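PDB 4YS6: putative solute-binding component of ABC transporter from Clostridium phytofermentans, which binds beta-D-glucopyranose between its two lobes and probably serves as the sugar-binding component of an ABC transporter for carbohydrate uptake. Local coordinates for residues G92-V97 against A307-G312; E168-D173 against D226-S231. One frame throughout, in Å; residues are numbered along the deposited sequence.

Contact 1 of 2, residues G92-V97 against A307-G312. With NA (sodium ion), chain E.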
ATOM      1  N   GLY A  92       1.889  29.612   2.039  1.00 31.68           N
ATOM      2  CA  GLY A  92       1.072  29.876   3.210  1.00 32.93           C
ATOM      3  C   GLY A  92       0.132  28.754   3.628  1.00 27.72           C
ATOM      4  O   GLY A  92      -0.862  29.004   4.312  1.00 26.35           O
ATOM      5  N   CYS A  93       0.418  27.522   3.219  1.00 19.65           N
ATOM      6  CA  CYS A  93      -0.361  26.388   3.708  1.00 18.49           C
ATOM      7  C   CYS A  93      -0.279  26.369   5.228  1.00 16.96           C
ATOM      8  O   CYS A  93       0.788  26.588   5.803  1.00 21.29           O
ATOM      9  CB  CYS A  93       0.146  25.070   3.131  1.00 21.36           C
ATOM     10  SG  CYS A  93      -0.329  24.772   1.387  1.00 33.77           S
ATOM     11  N   LYS A  94      -1.418  26.124   5.869  1.00 20.68           N
ATOM     12  CA  LYS A  94      -1.526  26.166   7.323  1.00 19.00           C
ATOM     13  C   LYS A  94      -1.440  24.775   7.956  1.00 19.26           C
ATOM     14  O   LYS A  94      -1.288  24.654   9.159  1.00 19.38           O
ATOM     15  CB  LYS A  94      -2.847  26.831   7.731  1.00 24.48           C
ATOM     16  CG  LYS A  94      -2.994  28.268   7.261  1.00 31.35           C
ATOM     17  CD  LYS A  94      -2.092  29.195   8.055  1.00 39.33           C
ATOM     18  CE  LYS A  94      -2.188  30.632   7.569  1.00 49.89           C
ATOM     19  NZ  LYS A  94      -1.567  30.802   6.220  1.00 55.38           N
ATOM     20  N   LEU A  95      -1.528  23.743   7.121  1.00 14.41           N
ATOM     21  CA  LEU A  95      -1.521  22.346   7.535  1.00 13.97           C
ATOM     22  C   LEU A  95      -1.067  21.544   6.319  1.00 18.80           C
ATOM     23  O   LEU A  95      -1.434  21.876   5.171  1.00 16.65           O
ATOM     24  CB  LEU A  95      -2.911  21.886   8.013  1.00 15.14           C
ATOM     25  CG  LEU A  95      -3.085  20.485   8.597  1.00 19.56           C
ATOM     26  CD1 LEU A  95      -4.243  20.469   9.608  1.00 20.35           C
ATOM     27  CD2 LEU A  95      -3.324  19.410   7.518  1.00 18.47           C
ATOM     28  N   LEU A  96      -0.275  20.498   6.562  1.00 15.08           N
ATOM     29  CA  LEU A  96       0.212  19.631   5.489  1.00 13.02           C
ATOM     30  C   LEU A  96      -0.287  18.211   5.664  1.00 12.64           C
ATOM     31  O   LEU A  96      -0.142  17.622   6.735  1.00 15.97           O
ATOM     32  CB  LEU A  96       1.731  19.623   5.451  1.00 13.01           C
ATOM     33  CG  LEU A  96       2.378  20.992   5.235  1.00 16.93           C
ATOM     34  CD1 LEU A  96       3.868  20.936   5.592  1.00 16.77           C
ATOM     35  CD2 LEU A  96       2.183  21.417   3.791  1.00 19.81           C
ATOM     36  N   VAL A  97      -0.871  17.682   4.598  1.00 12.55           N
ATOM     37  CA  VAL A  97      -1.234  16.283   4.511  1.00 12.38           C
ATOM     38  C   VAL A  97      -0.266  15.642   3.541  1.00 16.41           C
ATOM     39  O   VAL A  97      -0.271  15.997   2.353  1.00 14.29           O
ATOM     40  CB  VAL A  97      -2.665  16.105   4.028  1.00 12.35           C
ATOM     41  CG1 VAL A  97      -2.983  14.626   3.875  1.00 14.92           C
ATOM     42  CG2 VAL A  97      -3.636  16.780   4.993  1.00 13.57           C
ATOM     43  N   ALA A 307     -10.547  19.148  13.150  1.00 16.48           N
ATOM     44  CA  ALA A 307     -10.277  19.149  14.578  1.00 16.14           C
ATOM     45  C   ALA A 307      -9.137  20.111  14.879  1.00 16.31           C
ATOM     46  O   ALA A 307      -9.199  20.902  15.828  1.00 16.71           O
ATOM     47  CB  ALA A 307      -9.939  17.751  15.051  1.00 18.06           C
ATOM     48  N   ILE A 308      -8.117  20.069  14.028  1.00 16.07           N
ATOM     49  CA  ILE A 308      -6.929  20.897  14.215  1.00 16.25           C
ATOM     50  C   ILE A 308      -7.201  22.373  13.903  1.00 16.92           C
ATOM     51  O   ILE A 308      -6.793  23.271  14.651  1.00 17.88           O
ATOM     52  CB  ILE A 308      -5.778  20.386  13.328  1.00 15.85           C
ATOM     53  CG1 ILE A 308      -5.314  19.008  13.805  1.00 17.20           C
ATOM     54  CG2 ILE A 308      -4.630  21.363  13.309  1.00 20.39           C
ATOM     55  CD1 ILE A 308      -4.514  18.244  12.784  1.00 17.22           C
HETATM   56  N   MSE A 309      -7.887  22.623  12.793  1.00 17.09           N
HETATM   57  CA  MSE A 309      -8.027  23.968  12.262  1.00 17.74           C
HETATM   58  C   MSE A 309      -9.192  24.736  12.848  1.00 20.45           C
HETATM   59  O   MSE A 309      -9.089  25.948  13.078  1.00 21.97           O
HETATM   60  CB  MSE A 309      -8.164  23.902  10.737  1.00 19.23           C
HETATM   61  CG  MSE A 309      -6.958  23.305  10.060  1.00 27.22           C
HETATM   62 SE   MSE A 309      -5.560  24.644   9.898  1.00 43.18          SE
HETATM   63  CE  MSE A 309      -6.280  25.562   8.321  1.00 38.86           C
ATOM     64  N   LYS A 310     -10.292  24.038  13.101  1.00 18.21           N
ATOM     65  CA  LYS A 310     -11.501  24.660  13.642  1.00 18.80           C
ATOM     66  C   LYS A 310     -11.759  24.337  15.117  1.00 21.60           C
ATOM     67  O   LYS A 310     -12.451  25.082  15.785  1.00 25.17           O
ATOM     68  CB  LYS A 310     -12.722  24.218  12.835  1.00 23.11           C
ATOM     69  CG  LYS A 310     -12.643  24.542  11.323  1.00 30.12           C
ATOM     70  CD  LYS A 310     -13.837  23.922  10.584  1.00 33.09           C
ATOM     71  CE  LYS A 310     -13.757  24.059   9.054  1.00 37.21           C
ATOM     72  NZ  LYS A 310     -14.534  22.958   8.351  1.00 35.87           N
ATOM     73  N   GLY A 311     -11.232  23.221  15.600  1.00 20.86           N
ATOM     74  CA  GLY A 311     -11.428  22.830  16.988  1.00 18.50           C
ATOM     75  C   GLY A 311     -12.075  21.472  17.131  1.00 21.41           C
ATOM     76  O   GLY A 311     -12.971  21.099  16.373  1.00 23.05           O
ATOM     77  N   GLY A 312     -11.595  20.730  18.119  1.00 17.32           N
ATOM     78  CA  GLY A 312     -12.087  19.405  18.417  1.00 17.08           C
ATOM     79  C   GLY A 312     -10.998  18.358  18.581  1.00 17.33           C
ATOM     80  O   GLY A 312      -9.807  18.633  18.452  1.00 18.43           O
TER
HETATM   81 NA    NA E 404      -8.276  20.297  17.931  1.00 18.93          NA
HETATM   82  O   HOH W   1      -6.753  18.612  17.484  1.00 24.12           O

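Contact 2 of 2, residues E168-D173 against D226-S231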
ATOM      1  N   GLU A 168       6.889 -17.818  -4.033  1.00 13.21           N
ATOM      2  CA  GLU A 168       7.777 -16.657  -4.189  1.00 13.72           C
ATOM      3  C   GLU A 168       7.099 -15.431  -3.591  1.00 14.88           C
ATOM      4  O   GLU A 168       5.890 -15.411  -3.411  1.00 12.09           O
ATOM      5  CB  GLU A 168       8.156 -16.427  -5.654  1.00 15.92           C
ATOM      6  CG  GLU A 168       8.926 -17.620  -6.299  1.00 16.65           C
ATOM      7  CD  GLU A 168      10.350 -17.801  -5.771  1.00 17.01           C
ATOM      8  OE1 GLU A 168      10.926 -16.832  -5.236  1.00 17.35           O
ATOM      9  OE2 GLU A 168      10.905 -18.912  -5.914  1.00 15.96           O
ATOM     10  N   ILE A 169       7.890 -14.405  -3.283  1.00 13.19           N
ATOM     11  CA  ILE A 169       7.427 -13.282  -2.477  1.00 10.84           C
ATOM     12  C   ILE A 169       7.867 -11.968  -3.102  1.00 10.88           C
ATOM     13  O   ILE A 169       9.026 -11.834  -3.477  1.00 12.82           O
ATOM     14  CB  ILE A 169       8.001 -13.355  -1.058  1.00 11.92           C
ATOM     15  CG1 ILE A 169       7.621 -14.658  -0.349  1.00 13.05           C
ATOM     16  CG2 ILE A 169       7.532 -12.172  -0.227  1.00 15.45           C
ATOM     17  CD1 ILE A 169       8.556 -14.979   0.808  1.00 16.97           C
ATOM     18  N   PHE A 170       6.925 -11.036  -3.210  1.00 11.23           N
ATOM     19  CA  PHE A 170       7.180  -9.683  -3.737  1.00 13.51           C
ATOM     20  C   PHE A 170       6.566  -8.679  -2.795  1.00 13.21           C
ATOM     21  O   PHE A 170       5.343  -8.689  -2.628  1.00 14.84           O
ATOM     22  CB  PHE A 170       6.578  -9.495  -5.116  1.00 15.28           C
ATOM     23  CG  PHE A 170       7.286 -10.251  -6.200  1.00 10.54           C
ATOM     24  CD1 PHE A 170       7.200 -11.634  -6.262  1.00 12.45           C
ATOM     25  CD2 PHE A 170       8.030  -9.578  -7.163  1.00 15.19           C
ATOM     26  CE1 PHE A 170       7.881 -12.328  -7.250  1.00 15.01           C
ATOM     27  CE2 PHE A 170       8.689 -10.273  -8.155  1.00 14.87           C
ATOM     28  CZ  PHE A 170       8.621 -11.651  -8.185  1.00 16.43           C
ATOM     29  N   THR A 171       7.380  -7.848  -2.148  1.00 13.16           N
ATOM     30  CA  THR A 171       6.812  -6.771  -1.343  1.00 14.01           C
ATOM     31  C   THR A 171       7.196  -5.391  -1.921  1.00 16.18           C
ATOM     32  O   THR A 171       7.648  -5.265  -3.071  1.00 13.00           O
ATOM     33  CB  THR A 171       7.197  -6.907   0.163  1.00 19.66           C
ATOM     34  OG1 THR A 171       6.340  -6.071   0.969  1.00 16.45           O
ATOM     35  CG2 THR A 171       8.645  -6.551   0.412  1.00 16.80           C
ATOM     36  N   GLY A 172       6.933  -4.347  -1.149  1.00 12.95           N
ATOM     37  CA  GLY A 172       7.004  -3.005  -1.665  1.00 12.82           C
ATOM     38  C   GLY A 172       8.356  -2.358  -1.494  1.00 13.69           C
ATOM     39  O   GLY A 172       9.376  -3.020  -1.272  1.00 15.00           O
ATOM     40  N   ASP A 173       8.362  -1.033  -1.601  1.00 14.80           N
ATOM     41  CA  ASP A 173       9.610  -0.285  -1.581  1.00 16.99           C
ATOM     42  C   ASP A 173      10.160  -0.252  -0.167  1.00 13.25           C
ATOM     43  O   ASP A 173       9.402  -0.055   0.788  1.00 16.78           O
ATOM     44  CB  ASP A 173       9.389   1.124  -2.093  1.00 17.03           C
ATOM     45  CG  ASP A 173      10.675   1.920  -2.170  1.00 19.32           C
ATOM     46  OD1 ASP A 173      11.391   1.801  -3.195  1.00 20.25           O
ATOM     47  OD2 ASP A 173      10.996   2.623  -1.185  1.00 20.51           O
ATOM     48  N   ASP A 226      10.250 -12.622 -14.217  1.00 14.30           N
ATOM     49  CA  ASP A 226      10.719 -13.286 -15.442  1.00 22.58           C
ATOM     50  C   ASP A 226      12.016 -14.064 -15.211  1.00 19.18           C
ATOM     51  O   ASP A 226      12.198 -15.186 -15.727  1.00 19.82           O
ATOM     52  CB  ASP A 226      10.922 -12.282 -16.570  1.00 24.94           C
ATOM     53  CG  ASP A 226      10.494 -12.839 -17.909  1.00 59.53           C
ATOM     54  OD1 ASP A 226       9.272 -13.056 -18.094  1.00 68.42           O
ATOM     55  OD2 ASP A 226      11.375 -13.077 -18.762  1.00 69.22           O
ATOM     56  N   ALA A 227      12.909 -13.480 -14.429  1.00 16.61           N
ATOM     57  CA  ALA A 227      14.191 -14.099 -14.136  1.00 18.48           C
ATOM     58  C   ALA A 227      14.005 -15.307 -13.227  1.00 17.81           C
ATOM     59  O   ALA A 227      14.679 -16.324 -13.360  1.00 20.36           O
ATOM     60  CB  ALA A 227      15.131 -13.075 -13.505  1.00 20.07           C
ATOM     61  N   ILE A 228      13.081 -15.196 -12.284  1.00 15.17           N
ATOM     62  CA  ILE A 228      12.779 -16.324 -11.409  1.00 15.35           C
ATOM     63  C   ILE A 228      12.142 -17.483 -12.214  1.00 14.66           C
ATOM     64  O   ILE A 228      12.540 -18.639 -12.057  1.00 15.10           O
ATOM     65  CB  ILE A 228      11.895 -15.882 -10.266  1.00 18.47           C
ATOM     66  CG1 ILE A 228      12.704 -14.987  -9.318  1.00 18.32           C
ATOM     67  CG2 ILE A 228      11.360 -17.083  -9.484  1.00 21.28           C
ATOM     68  CD1 ILE A 228      11.881 -14.371  -8.185  1.00 21.31           C
ATOM     69  N   ILE A 229      11.190 -17.184 -13.085  1.00 14.71           N
ATOM     70  CA  ILE A 229      10.604 -18.229 -13.931  1.00 16.08           C
ATOM     71  C   ILE A 229      11.685 -18.959 -14.725  1.00 20.15           C
ATOM     72  O   ILE A 229      11.760 -20.192 -14.724  1.00 19.43           O
ATOM     73  CB  ILE A 229       9.559 -17.654 -14.908  1.00 15.70           C
ATOM     74  CG1 ILE A 229       8.367 -17.090 -14.129  1.00 22.45           C
ATOM     75  CG2 ILE A 229       9.088 -18.731 -15.896  1.00 18.13           C
ATOM     76  CD1 ILE A 229       7.483 -16.152 -14.957  1.00 24.33           C
ATOM     77  N   ALA A 230      12.541 -18.197 -15.388  1.00 15.05           N
ATOM     78  CA  ALA A 230      13.571 -18.764 -16.266  1.00 21.46           C
ATOM     79  C   ALA A 230      14.581 -19.606 -15.496  1.00 23.20           C
ATOM     80  O   ALA A 230      15.075 -20.602 -16.005  1.00 23.06           O
ATOM     81  CB  ALA A 230      14.279 -17.655 -17.021  1.00 25.72           C
ATOM     82  N   SER A 231      14.888 -19.204 -14.268  1.00 18.72           N
ATOM     83  CA  SER A 231      15.914 -19.870 -13.474  1.00 20.38           C
ATOM     84  C   SER A 231      15.392 -21.083 -12.713  1.00 20.01           C
ATOM     85  O   SER A 231      16.118 -22.053 -12.550  1.00 23.75           O
ATOM     86  CB  SER A 231      16.534 -18.886 -12.487  1.00 25.64           C
ATOM     87  OG  SER A 231      17.080 -17.759 -13.152  1.00 31.30           O
TER

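Contact 1 of 2, residues G92-V97 against A307-G312
Leu95 of strand 95-98 meets Ile308 and selenomethionine Met309 at the C-terminal end of helix 294-309, a local example of how the alpha/beta lobe of a periplasmic binding protein lays a helix against its parallel strands. The apolar part of the contact rests largely on one methyl group. CD1 of Leu95 stands 3.8 Å from CG2 of Ile308 and 3.9 Å from CD1 of the same isoleucine; the extended chi1 (-175°), with CG beside the carbonyl carbon, sends the leucine branch that way. It thus reaches both branches of a side chain that it crosses at about a right angle. CG of Met309 adds a looser touch, 4.0 Å from Leu95 CD1. The Met309 chain is bent at both chi2 and chi3, which brings its methyl CE to 3.7 Å from CB of Lys94. Tyr67 also touches Met309, while Ile121 and Val39 of the flanking strands pack on Leu95.

No polar bond links the two segments; their polar groups turn to other partners. Lys94 offers the helix only the root of its side chain; the chain folds back at chi2 and chi4 and gives its ammonium to the carbonyl of Gly92, NZ to O 2.7 Å. Gly92 itself closes the preceding helix 78-90 in a Schellman motif. After helix 294-309, Gly311 has positive phi and turns the chain so that two backbone carbonyls converge on a sodium ion: Ala307 O binds it at 2.4 Å and Gly312 O at 2.3 Å, with a water as a further ligand.

Contact 2 of 2, residues E168-D173 against D226-S231
In the lobe built on the parallel sheet of strands 199-200, 165-170, 241-244 and 267-268, helix 218-232 lies against strand 165-170, and Ile228 is the residue of segment 226-231 that touches Glu168 and Phe170. The strand faces it with two quite different groups. Glu168 has CG beside the backbone N (chi1 -61°) and a second bend at chi2, a folded shape that sets the carboxylate against the isoleucine, the two side chains crossing at a slant. CG2 of Ile228 lies 3.9 Å from the carboxylate carbon CD of Glu168 and 4.0 Å from OE2, while CD1 at the end of the longer branch comes to 4.0 Å from OE1. Both branches of the isoleucine therefore rest against the acid. Phe170 is a lighter partner: CZ, the far tip of its ring, stands 4.2 Å from CD1 of Ile228. Val253 of helix 247-260 packs on the same phenylalanine, which also makes a cation-pi interaction with Arg224, one turn earlier in the helix that carries Ile228.

Within the helix, Ser231 folds its hydroxyl back onto the preceding turn, OG giving a 2.8 Å hydrogen bond to Ala227 O. The backbone N of Ser231 reaches that oxygen from the other face of the carbonyl plane.

Each oxygen of the buried carboxylate has a hydroxyl partner outside the two segments: OE1 that of Ser203, OE2 that of Tyr233, just past the end of helix 218-232. These bonds probably help fix its rotation and let the acid sit at van der Waals distance from an aliphatic side chain.

How the contacts relate
The two contacts illustrate one principle in separate settings: each joins a parallel strand to a helix far along the chain, one in each sheet of a two-lobed binding protein. Their centres are about 43 Å apart, on opposite sides of the chain's centre, and their nearest atoms remain about 18 Å from one another. In sequence, contact 2 is nested within the loop that contact 1 closes. The glucose lies in the cleft between the lobes; the side chain of Phe170 in contact 2 is about 12 Å from the bound beta-D-glucopyranose (BGC). The centre of contact 1 lies about 25 Å from the chain's centre, toward the outer end of the other lobe, and the contact includes a sodium site.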